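Side-chain contacts in triosephosphate isomerase (PDB 5UPR), which probably interconverts D-glyceraldehyde 3-phosphate and dihydroxyacetone phosphate, a step of glycolysis and gluconeogenesis, as a homodimeric barrel enzyme: residues Val29-Ser34 against Asp253-Ile258; Val119-Val124 against Arg162-Glu167. All blocks are in the same frame, centred on the assembly; numbering follows the deposited sequence.

Contact 1: Val29-Ser34 against Asp253-Ile258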
ATOM      1  N   VAL A  29       4.780 -20.845  -0.680  1.00 31.28           N
ATOM      2  CA  VAL A  29       4.871 -21.265   0.708  1.00 32.16           C
ATOM      3  C   VAL A  29       5.240 -22.771   0.771  1.00 33.90           C
ATOM      4  O   VAL A  29       6.114 -23.165   1.554  1.00 33.82           O
ATOM      5  CB  VAL A  29       3.545 -21.006   1.465  1.00 33.39           C
ATOM      6  CG1 VAL A  29       3.508 -21.771   2.801  1.00 35.74           C
ATOM      7  CG2 VAL A  29       3.314 -19.524   1.720  1.00 31.53           C
ATOM      8  N   ASP A  30       4.586 -23.588  -0.066  1.00 35.81           N
ATOM      9  CA  ASP A  30       4.905 -25.031  -0.132  1.00 37.16           C
ATOM     10  C   ASP A  30       6.383 -25.260  -0.540  1.00 38.08           C
ATOM     11  O   ASP A  30       7.058 -26.122  -0.001  1.00 37.99           O
ATOM     12  CB  ASP A  30       4.015 -25.754  -1.133  1.00 39.74           C
ATOM     13  CG  ASP A  30       2.513 -25.834  -0.687  1.00 41.89           C
ATOM     14  OD1 ASP A  30       2.170 -25.473   0.466  1.00 44.24           O
ATOM     15  OD2 ASP A  30       1.653 -26.200  -1.510  1.00 40.82           O
HETATM   16  N   MSE A  31       6.891 -24.480  -1.486  1.00 38.10           N
HETATM   17  CA  MSE A  31       8.311 -24.571  -1.863  1.00 39.49           C
HETATM   18  C   MSE A  31       9.188 -24.258  -0.676  1.00 38.07           C
HETATM   19  O   MSE A  31      10.168 -24.948  -0.458  1.00 35.62           O
HETATM   20  CB  MSE A  31       8.646 -23.561  -2.958  1.00 40.93           C
HETATM   21  CG  MSE A  31      10.086 -23.608  -3.449  1.00 45.06           C
HETATM   22 SE   MSE A  31      10.366 -21.954  -4.446  0.82 50.34          SE
HETATM   23  CE  MSE A  31      10.529 -20.848  -2.863  1.00 48.55           C
ATOM     24  N   LEU A  32       8.854 -23.227   0.098  1.00 37.33           N
ATOM     25  CA  LEU A  32       9.712 -22.826   1.226  1.00 37.29           C
ATOM     26  C   LEU A  32       9.654 -23.886   2.349  1.00 39.73           C
ATOM     27  O   LEU A  32      10.698 -24.216   2.945  1.00 40.80           O
ATOM     28  CB  LEU A  32       9.305 -21.457   1.749  1.00 34.67           C
ATOM     29  CG  LEU A  32       9.575 -20.267   0.789  1.00 33.89           C
ATOM     30  CD1 LEU A  32       8.747 -19.080   1.218  1.00 32.45           C
ATOM     31  CD2 LEU A  32      11.077 -19.897   0.695  1.00 35.37           C
ATOM     32  N   ASN A  33       8.439 -24.432   2.591  1.00 38.97           N
ATOM     33  CA  ASN A  33       8.246 -25.469   3.610  1.00 39.39           C
ATOM     34  C   ASN A  33       8.940 -26.806   3.273  1.00 43.31           C
ATOM     35  O   ASN A  33       9.396 -27.482   4.173  1.00 43.89           O
ATOM     36  CB  ASN A  33       6.749 -25.753   3.856  1.00 39.22           C
ATOM     37  CG  ASN A  33       6.053 -24.648   4.643  1.00 37.40           C
ATOM     38  OD1 ASN A  33       6.682 -23.874   5.355  1.00 35.11           O
ATOM     39  ND2 ASN A  33       4.755 -24.602   4.545  1.00 36.40           N
ATOM     40  N   SER A  34       8.997 -27.189   2.007  1.00 43.58           N
ATOM     41  CA  SER A  34       9.604 -28.460   1.608  1.00 44.03           C
ATOM     42  C   SER A  34      11.059 -28.305   1.135  1.00 44.14           C
ATOM     43  O   SER A  34      11.641 -29.280   0.742  1.00 43.72           O
ATOM     44  CB  SER A  34       8.852 -29.087   0.437  1.00 44.68           C
ATOM     45  OG  SER A  34       7.466 -28.986   0.434  1.00 47.47           O
ATOM     46  N   ASP A 253      14.490 -20.964  -8.079  1.00 32.25           N
ATOM     47  CA  ASP A 253      15.818 -20.358  -8.071  1.00 30.94           C
ATOM     48  C   ASP A 253      16.095 -19.674  -6.739  1.00 30.76           C
ATOM     49  O   ASP A 253      17.239 -19.571  -6.320  1.00 30.82           O
ATOM     50  CB  ASP A 253      15.985 -19.402  -9.267  1.00 31.34           C
ATOM     51  CG  ASP A 253      17.477 -19.012  -9.517  1.00 31.82           C
ATOM     52  OD1 ASP A 253      18.319 -19.923  -9.513  1.00 34.72           O
ATOM     53  OD2 ASP A 253      17.824 -17.859  -9.770  1.00 30.50           O
ATOM     54  N   PHE A 254      15.047 -19.217  -6.047  1.00 29.37           N
ATOM     55  CA  PHE A 254      15.187 -18.575  -4.746  1.00 29.55           C
ATOM     56  C   PHE A 254      15.893 -19.478  -3.770  1.00 30.80           C
ATOM     57  O   PHE A 254      16.734 -19.003  -3.015  1.00 29.09           O
ATOM     58  CB  PHE A 254      13.810 -18.177  -4.186  1.00 27.80           C
ATOM     59  CG  PHE A 254      13.867 -17.324  -2.955  1.00 27.66           C
ATOM     60  CD1 PHE A 254      14.455 -16.054  -2.987  1.00 25.95           C
ATOM     61  CD2 PHE A 254      13.231 -17.736  -1.794  1.00 27.32           C
ATOM     62  CE1 PHE A 254      14.438 -15.241  -1.885  1.00 25.77           C
ATOM     63  CE2 PHE A 254      13.234 -16.954  -0.684  1.00 27.52           C
ATOM     64  CZ  PHE A 254      13.830 -15.688  -0.708  1.00 25.99           C
ATOM     65  N   VAL A 255      15.561 -20.767  -3.787  1.00 31.56           N
ATOM     66  CA  VAL A 255      16.197 -21.713  -2.855  1.00 32.08           C
ATOM     67  C   VAL A 255      17.709 -21.875  -3.178  1.00 31.51           C
ATOM     68  O   VAL A 255      18.521 -21.999  -2.252  1.00 30.83           O
ATOM     69  CB  VAL A 255      15.454 -23.064  -2.854  1.00 34.03           C
ATOM     70  CG1 VAL A 255      16.159 -24.101  -1.976  1.00 36.01           C
ATOM     71  CG2 VAL A 255      14.029 -22.892  -2.369  1.00 34.50           C
ATOM     72  N   SER A 256      18.083 -21.877  -4.449  1.00 30.91           N
ATOM     73  CA  SER A 256      19.516 -21.862  -4.809  1.00 31.88           C
ATOM     74  C   SER A 256      20.239 -20.624  -4.293  1.00 29.56           C
ATOM     75  O   SER A 256      21.398 -20.718  -3.939  1.00 28.94           O
ATOM     76  CB  SER A 256      19.763 -21.924  -6.306  1.00 32.32           C
ATOM     77  OG  SER A 256      18.921 -22.870  -6.919  1.00 35.41           O
ATOM     78  N   ILE A 257      19.568 -19.463  -4.274  1.00 27.96           N
ATOM     79  CA  ILE A 257      20.217 -18.234  -3.821  1.00 26.37           C
ATOM     80  C   ILE A 257      20.440 -18.304  -2.322  1.00 27.10           C
ATOM     81  O   ILE A 257      21.512 -17.945  -1.866  1.00 27.67           O
ATOM     82  CB  ILE A 257      19.453 -16.973  -4.240  1.00 25.36           C
ATOM     83  CG1 ILE A 257      19.446 -16.823  -5.755  1.00 25.07           C
ATOM     84  CG2 ILE A 257      20.065 -15.710  -3.610  1.00 23.91           C
ATOM     85  CD1 ILE A 257      18.356 -15.904  -6.327  1.00 24.42           C
ATOM     86  N   ILE A 258      19.455 -18.807  -1.572  1.00 27.71           N
ATOM     87  CA  ILE A 258      19.592 -19.010  -0.131  1.00 28.99           C
ATOM     88  C   ILE A 258      20.792 -19.894   0.158  1.00 31.73           C
ATOM     89  O   ILE A 258      21.635 -19.568   0.999  1.00 33.93           O
ATOM     90  CB  ILE A 258      18.313 -19.652   0.511  1.00 28.91           C
ATOM     91  CG1 ILE A 258      17.128 -18.688   0.467  1.00 28.10           C
ATOM     92  CG2 ILE A 258      18.582 -20.143   1.939  1.00 29.01           C
ATOM     93  CD1 ILE A 258      15.772 -19.370   0.664  1.00 28.66           C
TER

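Contact 2: Val119-Val124 against Arg162-Glu167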
ATOM      1  N   VAL A 119      11.402  11.460   2.771  1.00 21.14           N
ATOM      2  CA  VAL A 119      10.208  10.623   2.992  1.00 20.84           C
ATOM      3  C   VAL A 119      10.572   9.199   3.374  1.00 19.19           C
ATOM      4  O   VAL A 119       9.987   8.627   4.349  1.00 19.26           O
ATOM      5  CB  VAL A 119       9.257  10.692   1.781  1.00 21.06           C
ATOM      6  CG1 VAL A 119       8.203   9.588   1.837  1.00 20.18           C
ATOM      7  CG2 VAL A 119       8.633  12.084   1.685  1.00 22.18           C
ATOM      8  N   VAL A 120      11.576   8.641   2.683  1.00 18.01           N
ATOM      9  CA  VAL A 120      12.050   7.296   3.052  1.00 18.16           C
ATOM     10  C   VAL A 120      12.532   7.307   4.503  1.00 18.47           C
ATOM     11  O   VAL A 120      12.227   6.389   5.293  1.00 17.54           O
ATOM     12  CB  VAL A 120      13.151   6.786   2.078  1.00 18.39           C
ATOM     13  CG1 VAL A 120      13.779   5.498   2.624  1.00 19.36           C
ATOM     14  CG2 VAL A 120      12.623   6.626   0.652  1.00 18.98           C
ATOM     15  N   ALA A 121      13.317   8.338   4.848  1.00 19.10           N
ATOM     16  CA  ALA A 121      13.853   8.430   6.199  1.00 20.34           C
ATOM     17  C   ALA A 121      12.736   8.493   7.251  1.00 21.67           C
ATOM     18  O   ALA A 121      12.831   7.854   8.334  1.00 22.65           O
ATOM     19  CB  ALA A 121      14.740   9.645   6.287  1.00 20.91           C
ATOM     20  N   LYS A 122      11.697   9.301   6.967  1.00 22.01           N
ATOM     21  CA  LYS A 122      10.558   9.379   7.873  1.00 24.09           C
ATOM     22  C   LYS A 122       9.869   8.023   8.034  1.00 23.31           C
ATOM     23  O   LYS A 122       9.492   7.645   9.156  1.00 21.49           O
ATOM     24  CB  LYS A 122       9.557  10.406   7.376  1.00 28.17           C
ATOM     25  CG  LYS A 122       8.347  10.642   8.244  1.00 32.72           C
ATOM     26  CD  LYS A 122       7.536  11.839   7.748  1.00 35.25           C
ATOM     27  CE  LYS A 122       6.358  12.060   8.685  1.00 38.04           C
ATOM     28  NZ  LYS A 122       6.659  12.864   9.890  1.00 39.69           N
ATOM     29  N   LYS A 123       9.723   7.268   6.923  1.00 21.28           N
ATOM     30  CA  LYS A 123       9.158   5.921   7.038  1.00 20.71           C
ATOM     31  C   LYS A 123      10.045   5.029   7.925  1.00 20.73           C
ATOM     32  O   LYS A 123       9.514   4.250   8.735  1.00 20.99           O
ATOM     33  CB  LYS A 123       8.960   5.281   5.687  1.00 19.80           C
ATOM     34  CG  LYS A 123       7.924   5.906   4.800  1.00 20.35           C
ATOM     35  CD  LYS A 123       7.761   5.270   3.419  1.00 19.55           C
ATOM     36  CE  LYS A 123       6.541   5.817   2.778  1.00 20.93           C
ATOM     37  NZ  LYS A 123       5.922   4.936   1.795  1.00 21.82           N
ATOM     38  N   VAL A 124      11.360   5.121   7.746  1.00 21.08           N
ATOM     39  CA  VAL A 124      12.298   4.265   8.503  1.00 22.23           C
ATOM     40  C   VAL A 124      12.154   4.545  10.016  1.00 22.71           C
ATOM     41  O   VAL A 124      12.005   3.612  10.828  1.00 21.40           O
ATOM     42  CB  VAL A 124      13.765   4.404   8.057  1.00 22.43           C
ATOM     43  CG1 VAL A 124      14.685   3.579   8.962  1.00 23.31           C
ATOM     44  CG2 VAL A 124      13.967   3.959   6.606  1.00 21.36           C
ATOM     45  N   ARG A 162      20.012   8.865   8.619  1.00 26.42           N
ATOM     46  CA  ARG A 162      20.682   9.221   9.890  1.00 28.67           C
ATOM     47  C   ARG A 162      20.087  10.474  10.540  1.00 28.90           C
ATOM     48  O   ARG A 162      19.966  10.522  11.769  1.00 28.09           O
ATOM     49  CB  ARG A 162      22.185   9.406   9.706  1.00 30.42           C
ATOM     50  CG  ARG A 162      22.986   9.491  11.016  1.00 33.79           C
ATOM     51  CD  ARG A 162      24.262  10.249  10.948  1.00 36.48           C
ATOM     52  NE  ARG A 162      24.015  11.587  10.459  1.00 36.58           N
ATOM     53  CZ  ARG A 162      23.516  12.574  11.206  1.00 38.82           C
ATOM     54  NH1 ARG A 162      23.149  12.396  12.489  1.00 37.85           N
ATOM     55  NH2 ARG A 162      23.295  13.754  10.647  1.00 38.60           N
ATOM     56  N   GLN A 163      19.711  11.485   9.741  1.00 29.60           N
ATOM     57  CA  GLN A 163      19.102  12.720  10.313  1.00 31.68           C
ATOM     58  C   GLN A 163      17.805  12.409  11.013  1.00 29.67           C
ATOM     59  O   GLN A 163      17.524  12.961  12.041  1.00 30.46           O
ATOM     60  CB  GLN A 163      18.899  13.784   9.239  1.00 35.21           C
ATOM     61  CG  GLN A 163      20.216  14.374   8.812  1.00 40.37           C
ATOM     62  CD  GLN A 163      20.157  15.230   7.575  1.00 45.72           C
ATOM     63  OE1 GLN A 163      19.230  15.143   6.731  1.00 51.35           O
ATOM     64  NE2 GLN A 163      21.235  15.966   7.371  1.00 47.69           N
ATOM     65  N   ALA A 164      17.017  11.501  10.443  1.00 28.10           N
ATOM     66  CA  ALA A 164      15.768  11.048  11.043  1.00 27.50           C
ATOM     67  C   ALA A 164      15.955   9.996  12.150  1.00 27.11           C
ATOM     68  O   ALA A 164      15.089   9.860  13.007  1.00 26.78           O
ATOM     69  CB  ALA A 164      14.879  10.478   9.980  1.00 26.13           C
ATOM     70  N   VAL A 165      17.025   9.221  12.087  1.00 27.04           N
ATOM     71  CA  VAL A 165      17.352   8.224  13.090  1.00 28.10           C
ATOM     72  C   VAL A 165      18.802   8.502  13.593  1.00 28.49           C
ATOM     73  O   VAL A 165      19.749   7.764  13.243  1.00 27.39           O
ATOM     74  CB  VAL A 165      17.275   6.815  12.494  1.00 28.92           C
ATOM     75  CG1 VAL A 165      17.240   5.808  13.631  1.00 28.98           C
ATOM     76  CG2 VAL A 165      16.044   6.652  11.629  1.00 27.72           C
ATOM     77  N   PRO A 166      18.984   9.568  14.391  1.00 29.40           N
ATOM     78  CA  PRO A 166      20.319   9.871  14.864  1.00 31.63           C
ATOM     79  C   PRO A 166      20.822   8.935  15.999  1.00 33.50           C
ATOM     80  O   PRO A 166      21.994   8.952  16.303  1.00 35.18           O
ATOM     81  CB  PRO A 166      20.198  11.313  15.372  1.00 32.45           C
ATOM     82  CG  PRO A 166      18.728  11.464  15.775  1.00 32.15           C
ATOM     83  CD  PRO A 166      18.014  10.612  14.745  1.00 30.19           C
ATOM     84  N   GLU A 167      19.960   8.177  16.638  1.00 35.27           N
ATOM     85  CA  GLU A 167      20.403   7.270  17.705  1.00 37.90           C
ATOM     86  C   GLU A 167      20.968   5.994  17.122  1.00 35.15           C
ATOM     87  O   GLU A 167      20.251   5.269  16.412  1.00 33.81           O
ATOM     88  CB  GLU A 167      19.252   6.895  18.644  1.00 43.13           C
ATOM     89  CG  GLU A 167      19.638   6.929  20.101  1.00 49.71           C
ATOM     90  CD  GLU A 167      18.926   5.883  20.942  1.00 55.72           C
ATOM     91  OE1 GLU A 167      18.028   5.140  20.436  1.00 58.75           O
ATOM     92  OE2 GLU A 167      19.341   5.826  22.120  1.00 59.21           O
TER

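Contact 1: Val29-Ser34 against Asp253-Ile258
Helix segments 29-34 and 253-258 run in roughly the same direction, their axes inclined by 38° and 10.8 Å apart at closest approach, the CA atoms of Leu-32 and Val-255 being the nearest pair. Selenomethionine Met-31 and Leu-32 reach across from one helix to Phe-254 and Val-255 on the other, with no hydrogen bond between them. Met-31 leaves its helix with CG opposite the backbone N (chi1 -178°) and bends at its selenium (chi3 76°), which turns the terminal methyl against two neighbours: CE lies 4.1 Å from CG2 of Val-255 and 4.3 Å from CD2 of Phe-254, oblique to the ring. The Met-31 and Val-255 side chains pass each other in opposite senses, and Met-31 CG also approaches Val-255 CG2. One layer deeper, a single branch of Leu-32 meets the phenyl group: CD2 sits at the ring edge, near the ring plane, 3.9 Å from Phe-254 CE2 and equally close to Phe-254 CD2. Both Leu-32 and Phe-254 are buried and rest on Val-46 of strand 42-47, while Phe-254 also touches Val-245 of strand 242-245. The contact is thus graded, partly exposed at Met-31 and Val-255 and closed toward the strands. Apolar packing between neighbouring helices over a parallel sheet is characteristic of the outer layer of a TIM barrel, here joining the first and last helices where strand 242-245 lies beside strand 10-15.

Contact 2: Val119-Val124 against Arg162-Glu167
Ala-121 and Ala-164 meet methyl to methyl, CB to CB at 3.8 Å, and their CA atoms come within 5.8 Å of each other. The Ala-164 methyl also lies 3.7 Å from the backbone O of Ala-121, so it packs against both the side chain and the main chain of helix 117-129. Beside this pair, one branch of each valine makes a looser contact, Val-124 CG1 to Val-165 CG2 at 4.3 Å. Val-165 is the first residue to leave helical backbone angles after helix 150-164, and its chi1 of -165° sets CG1 opposite the backbone N, leaving CG2 as the branch that faces Val-124. Farther out, Val-124 rests on Leu-136 and Leu-100 of the barrel strands, while Val-165 packs on Arg-125 and Leu-128. Carbonyl groups at and just past the C-terminal end of helix 150-164 are held by side chains: Arg-125 NH1 bonds to Ala-164 O, and Trp-171 NE1 to Val-165 O. On the far flank of helix 117-129, Val-119 and Lys-122 pack on Gly-110 of the second subunit. With no hydrogen bond between the two segments, the contact rests on apolar packing, close at the alanine pair and looser at the valines, with Arg-125 just beyond it as a polar link.

In the fold
From the N terminus, the chain forms strand 10-15 and then helix 22-34, which supplies the first half of contact 1. Its partner on helix 253-260 follows after 218 intervening residues, so this contact closes a loop spanning most of the barrel and joins helices near both chain ends. Within that long loop, contact 2 closes a shorter one, in which 37 residues, including strand 133-138, separate its segments; the loops nest without crossing. The centres of contacts 1 and 2 lie about 33 Å apart, on opposite sides of the chain's centre. Both tie together the outer helical layer; contact 2 does so through a helix end and the turn after it, and it alone adjoins the second subunit.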